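DNA/RNA-binding protein Alba (Thermoplasma volcanium, PDB 4Z9E) probably binds double-stranded DNA tightly without sequence specificity and takes part in compacting the archaeal chromosome. Local coordinates at residues A[30-36]-A[82-88]; A[9-14]-A[43-47]. One frame throughout, in Å; residues are numbered along the deposited sequence.

Interaction 1: A[30-36]-A[82-88]; sequences NKIIIKA and SIEITLS
Ile32, Ile34 and Ala36 pair with Leu87, Ile85 and Ile83 as hydrogen-bonded pairs of two antiparallel strands, whose axes come within 4.5 Å and run at 162° to each other. Each pair closes a ring of two backbone bonds; at the middle one, Ile34 N to Ile85 O and Ile85 N to Ile34 O are both 2.7 Å. Between these rings Ile33 faces Thr86 and Lys35 faces Glu84 as non-hydrogen-bonded pairs, where alpha carbons lean on carbonyls: Thr86 CA lies 3.2 Å from Ile32 O.

From Lys31 to Ala36 and from Ile83 to Ser88 the side chains alternate between two faces. On the face of Ile32, Ile34, Ala36, Ile83, Ile85 and Leu87 everything is apolar and buried. Ile34 sets its CG1 branch beside the backbone N (chi1 -58°), and CD1 at the end of that branch meets Leu87 CD1 at 3.8 Å. These are the two central strands of the mixed four-stranded Alba sheet, and helices 14-25 and 41-55 lie across this face: Phe25 touches Ile32 and Leu87, while Ala44 and Ala48 pack on Ile34. Ile85 also reaches Leu66 of the second subunit.

The other face is mixed in character. Ile33 straddles two neighbours, its CG2 3.6 Å from Glu84 CG and its CD1 beside the Thr86 hydroxyl. Lys31, bent at chi2, brings CD equally close to Thr86 CG2 and Ser88 CB, 3.8 Å each. Lys35 leaves with CG anti to its N (chi1 -177°), then bends so that CE passes 3.2 Å from Ile83 O and NZ goes on to a salt bridge with Glu69. Ser88 OG makes a hydrogen bond to another carboxylate of strand 60-69, that of Glu62.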
loop_
_atom_site.group_PDB
_atom_site.type_symbol
_atom_site.label_atom_id
_atom_site.label_comp_id
_atom_site.label_asym_id
_atom_site.label_seq_id
_atom_site.Cartn_x
_atom_site.Cartn_y
_atom_site.Cartn_z
ATOM N N ASN A 30 8.224 -11.148 18.078
ATOM C CA ASN A 30 9.334 -10.611 17.298
ATOM C C ASN A 30 8.867 -10.009 15.959
ATOM O O ASN A 30 9.475 -9.060 15.474
ATOM C CB ASN A 30 10.483 -11.631 17.149
ATOM C CG ASN A 30 10.081 -12.870 16.357
ATOM O OD1 ASN A 30 9.033 -13.485 16.613
ATOM N ND2 ASN A 30 10.924 -13.249 15.391
ATOM N N LYS A 31 7.771 -10.557 15.417
ATOM C CA LYS A 31 7.136 -10.142 14.161
ATOM C C LYS A 31 5.700 -9.709 14.417
ATOM O O LYS A 31 4.988 -10.360 15.174
ATOM C CB LYS A 31 7.060 -11.306 13.165
ATOM C CG LYS A 31 8.377 -11.848 12.630
ATOM C CD LYS A 31 9.122 -10.817 11.786
ATOM C CE LYS A 31 10.411 -11.392 11.196
ATOM N NZ LYS A 31 11.544 -11.337 12.177
ATOM N N ILE A 32 5.270 -8.624 13.776
ATOM C CA ILE A 32 3.854 -8.277 13.706
ATOM C C ILE A 32 3.428 -8.109 12.244
ATOM O O ILE A 32 4.186 -7.568 11.424
ATOM C CB ILE A 32 3.522 -7.029 14.540
ATOM C CG1 ILE A 32 3.426 -7.399 16.017
ATOM C CG2 ILE A 32 2.194 -6.400 14.136
ATOM C CD1 ILE A 32 4.758 -7.356 16.734
ATOM N N ILE A 33 2.233 -8.625 11.941
ATOM C CA ILE A 33 1.623 -8.552 10.634
ATOM C C ILE A 33 0.436 -7.604 10.673
ATOM O O ILE A 33 -0.525 -7.820 11.415
ATOM C CB ILE A 33 1.035 -9.917 10.217
ATOM C CG1 ILE A 33 2.074 -11.054 10.302
ATOM C CG2 ILE A 33 0.332 -9.807 8.864
ATOM C CD1 ILE A 33 3.046 -11.149 9.143
ATOM N N ILE A 34 0.471 -6.586 9.830
ATOM C CA ILE A 34 -0.686 -5.732 9.651
ATOM C C ILE A 34 -1.316 -6.061 8.296
ATOM O O ILE A 34 -0.614 -6.130 7.280
ATOM C CB ILE A 34 -0.272 -4.249 9.690
ATOM C CG1 ILE A 34 0.424 -3.935 11.017
ATOM C CG2 ILE A 34 -1.477 -3.355 9.454
ATOM C CD1 ILE A 34 1.383 -2.764 10.946
ATOM N N LYS A 35 -2.632 -6.227 8.279
ATOM C CA LYS A 35 -3.357 -6.674 7.092
ATOM C C LYS A 35 -4.583 -5.807 6.854
ATOM O O LYS A 35 -5.316 -5.520 7.782
ATOM C CB LYS A 35 -3.770 -8.147 7.254
ATOM C CG LYS A 35 -4.475 -8.758 6.048
ATOM C CD LYS A 35 -3.509 -9.374 5.024
ATOM C CE LYS A 35 -3.971 -9.159 3.574
ATOM N NZ LYS A 35 -5.425 -9.423 3.340
ATOM N N ALA A 36 -4.800 -5.387 5.606
ATOM C CA ALA A 36 -5.976 -4.614 5.239
ATOM C C ALA A 36 -6.383 -4.847 3.779
ATOM O O ALA A 36 -5.564 -5.268 2.967
ATOM C CB ALA A 36 -5.715 -3.125 5.466
ATOM N N SER A 82 -5.281 -6.178 -1.446
ATOM C CA SER A 82 -4.937 -6.403 -0.065
ATOM C C SER A 82 -3.444 -6.146 0.186
ATOM O O SER A 82 -2.606 -6.279 -0.729
ATOM C CB SER A 82 -5.345 -7.817 0.359
ATOM O OG SER A 82 -4.243 -8.688 0.288
ATOM N N ILE A 83 -3.116 -5.767 1.417
ATOM C CA ILE A 83 -1.726 -5.554 1.801
ATOM C C ILE A 83 -1.489 -6.309 3.091
ATOM O O ILE A 83 -2.386 -6.440 3.922
ATOM C CB ILE A 83 -1.349 -4.061 1.920
ATOM C CG1 ILE A 83 0.155 -3.887 2.131
ATOM C CG2 ILE A 83 -2.086 -3.416 3.068
ATOM C CD1 ILE A 83 0.645 -2.450 2.031
ATOM N N GLU A 84 -0.279 -6.837 3.209
ATOM C CA GLU A 84 0.198 -7.472 4.408
ATOM C C GLU A 84 1.550 -6.829 4.657
ATOM O O GLU A 84 2.437 -6.897 3.794
ATOM C CB GLU A 84 0.321 -8.974 4.173
ATOM C CG GLU A 84 0.931 -9.786 5.299
ATOM C CD GLU A 84 1.171 -11.248 4.904
ATOM O OE1 GLU A 84 0.269 -11.870 4.280
ATOM O OE2 GLU A 84 2.265 -11.784 5.214
ATOM N N ILE A 85 1.677 -6.158 5.808
ATOM C CA ILE A 85 2.929 -5.498 6.235
ATOM C C ILE A 85 3.501 -6.194 7.475
ATOM O O ILE A 85 2.834 -6.287 8.522
ATOM C CB ILE A 85 2.725 -3.994 6.558
ATOM C CG1 ILE A 85 2.030 -3.262 5.417
ATOM C CG2 ILE A 85 4.046 -3.304 6.844
ATOM C CD1 ILE A 85 1.395 -1.952 5.842
ATOM N N THR A 86 4.734 -6.677 7.350
ATOM C CA THR A 86 5.435 -7.341 8.447
ATOM C C THR A 86 6.433 -6.396 9.099
ATOM O O THR A 86 7.329 -5.907 8.433
ATOM C CB THR A 86 6.204 -8.593 7.951
ATOM O OG1 THR A 86 5.285 -9.471 7.313
ATOM C CG2 THR A 86 6.873 -9.338 9.099
ATOM N N LEU A 87 6.297 -6.184 10.404
ATOM C CA LEU A 87 7.275 -5.408 11.156
ATOM C C LEU A 87 8.105 -6.259 12.115
ATOM O O LEU A 87 7.628 -7.297 12.623
ATOM C CB LEU A 87 6.548 -4.328 11.948
ATOM C CG LEU A 87 5.680 -3.326 11.181
ATOM C CD1 LEU A 87 4.977 -2.379 12.150
ATOM C CD2 LEU A 87 6.536 -2.535 10.199
ATOM N N SER A 88 9.333 -5.816 12.378
ATOM C CA SER A 88 10.139 -6.406 13.458
ATOM C C SER A 88 11.119 -5.426 14.124
ATOM O O SER A 88 11.172 -4.255 13.745
ATOM C CB SER A 88 10.907 -7.612 12.941
ATOM O OG SER A 88 11.935 -7.188 12.065
#

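Interaction 2: A[9-14]-A[43-47]; sequences VGKKPT and KAVDV
In the Alba fold the loop between strand 6-8 and helix 14-25 carries Lys11, the predicted acetylation site, unmodified here, and it curls round the end of Lys43, a side chain sent out from helix 41-55. Lys43 NZ gives hydrogen bonds to two loop carbonyls, 2.9 Å to Gly10 O and 2.7 Å to Lys12 O. The first is met in the carbonyl plane on a lone pair; at the second the ammonium is tilted 29° from that plane. Two carbonyls thus share one charged nitrogen, bridging the loop backbone from Gly10 to Lys12.

Lys43 gets there because CG lies anti to its backbone N (chi1 -175°) and the otherwise extended chain has a single bend, at chi3. Its methylenes fill the way between helix and loop: Val9 CG1 crosses them 3.6 Å from CD, and Thr14 OG1 stands 3.6 Å from CG as the two side chains slide past each other in opposite directions. A methionine in place of Lys43 would probably leave the carbonyls of Gly10 and Lys12 without their shared donor and the loop freer to move.

Deeper in, Val9 CB rests 4.4 Å from Ala44 CB, and Tyr17 of helix 14-25 touches both Val9 and Val47. The same tyrosine takes part in a hydrogen bond through its hydroxyl with Lys12 N, a further hold on the loop backbone. Where the loop runs out, Thr14 CG2 lies 3.8 Å from Val47 CG2, methyl against methyl.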
loop_
_atom_site.group_PDB
_atom_site.type_symbol
_atom_site.label_atom_id
_atom_site.label_comp_id
_atom_site.label_asym_id
_atom_site.label_seq_id
_atom_site.Cartn_x
_atom_site.Cartn_y
_atom_site.Cartn_z
ATOM N N VAL A 9 -6.714 -4.444 10.031
ATOM C CA VAL A 9 -7.039 -3.045 10.163
ATOM C C VAL A 9 -8.373 -2.786 9.525
ATOM O O VAL A 9 -8.526 -2.987 8.343
ATOM C CB VAL A 9 -5.950 -2.148 9.566
ATOM C CG1 VAL A 9 -6.435 -0.711 9.478
ATOM C CG2 VAL A 9 -4.703 -2.258 10.426
ATOM N N GLY A 10 -9.332 -2.334 10.331
ATOM C CA GLY A 10 -10.681 -2.014 9.864
ATOM C C GLY A 10 -11.112 -0.581 10.148
ATOM O O GLY A 10 -10.370 0.382 9.871
ATOM N N LYS A 11 -12.311 -0.434 10.715
ATOM C CA LYS A 11 -12.966 0.878 10.771
ATOM C C LYS A 11 -12.707 1.723 12.025
ATOM O O LYS A 11 -13.006 2.916 12.011
ATOM C CB LYS A 11 -14.477 0.772 10.460
ATOM C CG LYS A 11 -14.806 0.507 8.980
ATOM C CD LYS A 11 -14.073 1.445 7.998
ATOM C CE LYS A 11 -14.110 0.953 6.547
ATOM N NZ LYS A 11 -13.442 -0.372 6.323
ATOM N N LYS A 12 -12.158 1.118 13.087
ATOM C CA LYS A 12 -11.795 1.854 14.315
ATOM C C LYS A 12 -10.772 2.994 14.077
ATOM O O LYS A 12 -10.074 3.008 13.063
ATOM C CB LYS A 12 -11.230 0.887 15.350
ATOM C CG LYS A 12 -12.221 -0.159 15.819
ATOM C CD LYS A 12 -11.558 -1.110 16.795
ATOM C CE LYS A 12 -12.539 -2.186 17.234
ATOM N NZ LYS A 12 -11.915 -3.022 18.291
ATOM N N PRO A 13 -10.703 3.977 14.988
ATOM C CA PRO A 13 -9.660 4.987 14.821
ATOM C C PRO A 13 -8.253 4.409 14.798
ATOM O O PRO A 13 -7.955 3.433 15.490
ATOM C CB PRO A 13 -9.879 5.892 16.032
ATOM C CG PRO A 13 -11.373 5.900 16.156
ATOM C CD PRO A 13 -11.736 4.447 15.935
ATOM N N THR A 14 -7.419 5.026 13.973
ATOM C CA THR A 14 -6.107 4.520 13.631
ATOM C C THR A 14 -5.263 4.138 14.859
ATOM O O THR A 14 -4.554 3.100 14.847
ATOM C CB THR A 14 -5.405 5.567 12.729
ATOM O OG1 THR A 14 -6.199 5.728 11.554
ATOM C CG2 THR A 14 -4.019 5.137 12.295
ATOM N N LYS A 43 -5.087 3.235 5.473
ATOM C CA LYS A 43 -5.012 3.276 6.913
ATOM C C LYS A 43 -3.962 2.291 7.461
ATOM O O LYS A 43 -3.273 2.602 8.426
ATOM C CB LYS A 43 -6.395 3.017 7.500
ATOM C CG LYS A 43 -6.469 3.149 9.009
ATOM C CD LYS A 43 -7.779 2.619 9.571
ATOM C CE LYS A 43 -8.854 3.673 9.588
ATOM N NZ LYS A 43 -9.985 3.165 10.410
ATOM N N ALA A 44 -3.831 1.113 6.861
ATOM C CA ALA A 44 -2.803 0.174 7.298
ATOM C C ALA A 44 -1.409 0.790 7.169
ATOM O O ALA A 44 -0.565 0.602 8.038
ATOM C CB ALA A 44 -2.886 -1.141 6.529
ATOM N N VAL A 45 -1.156 1.483 6.067
ATOM C CA VAL A 45 0.123 2.185 5.867
ATOM C C VAL A 45 0.332 3.242 6.945
ATOM O O VAL A 45 1.391 3.268 7.565
ATOM C CB VAL A 45 0.258 2.811 4.457
ATOM C CG1 VAL A 45 1.582 3.563 4.325
ATOM C CG2 VAL A 45 0.213 1.721 3.386
ATOM N N ASP A 46 -0.675 4.081 7.186
ATOM C CA ASP A 46 -0.667 4.999 8.339
ATOM C C ASP A 46 -0.292 4.323 9.670
ATOM O O ASP A 46 0.590 4.826 10.399
ATOM C CB ASP A 46 -2.023 5.715 8.524
ATOM C CG ASP A 46 -2.399 6.643 7.358
ATOM O OD1 ASP A 46 -1.543 7.019 6.505
ATOM O OD2 ASP A 46 -3.600 7.012 7.306
ATOM N N VAL A 47 -0.968 3.212 9.999
ATOM C CA VAL A 47 -0.721 2.510 11.251
ATOM C C VAL A 47 0.745 2.180 11.376
ATOM O O VAL A 47 1.352 2.462 12.395
ATOM C CB VAL A 47 -1.560 1.223 11.395
ATOM C CG1 VAL A 47 -1.001 0.315 12.483
ATOM C CG2 VAL A 47 -3.010 1.574 11.670
#

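Overall arrangement
From the N terminus, short strand 6-8 runs into the 9-14 loop, and helix 14-25 brings the chain round to strand 31-37, the first half of interaction 1. Helix 41-55 follows and meets the 9-14 loop, so interaction 2 closes a loop of 28 intervening residues. Strand 60-69 and the long hairpin loop after it lead to strand 80-88, which closes interaction 1 across 45. The two closures cross, their segments alternating along the chain. One joins the central strands; the other ties a loop to a helix lying on the sheet. They meet directly where Ala36 packs on Ala44 and where Lys35 O and Val9 N probably hydrogen-bond.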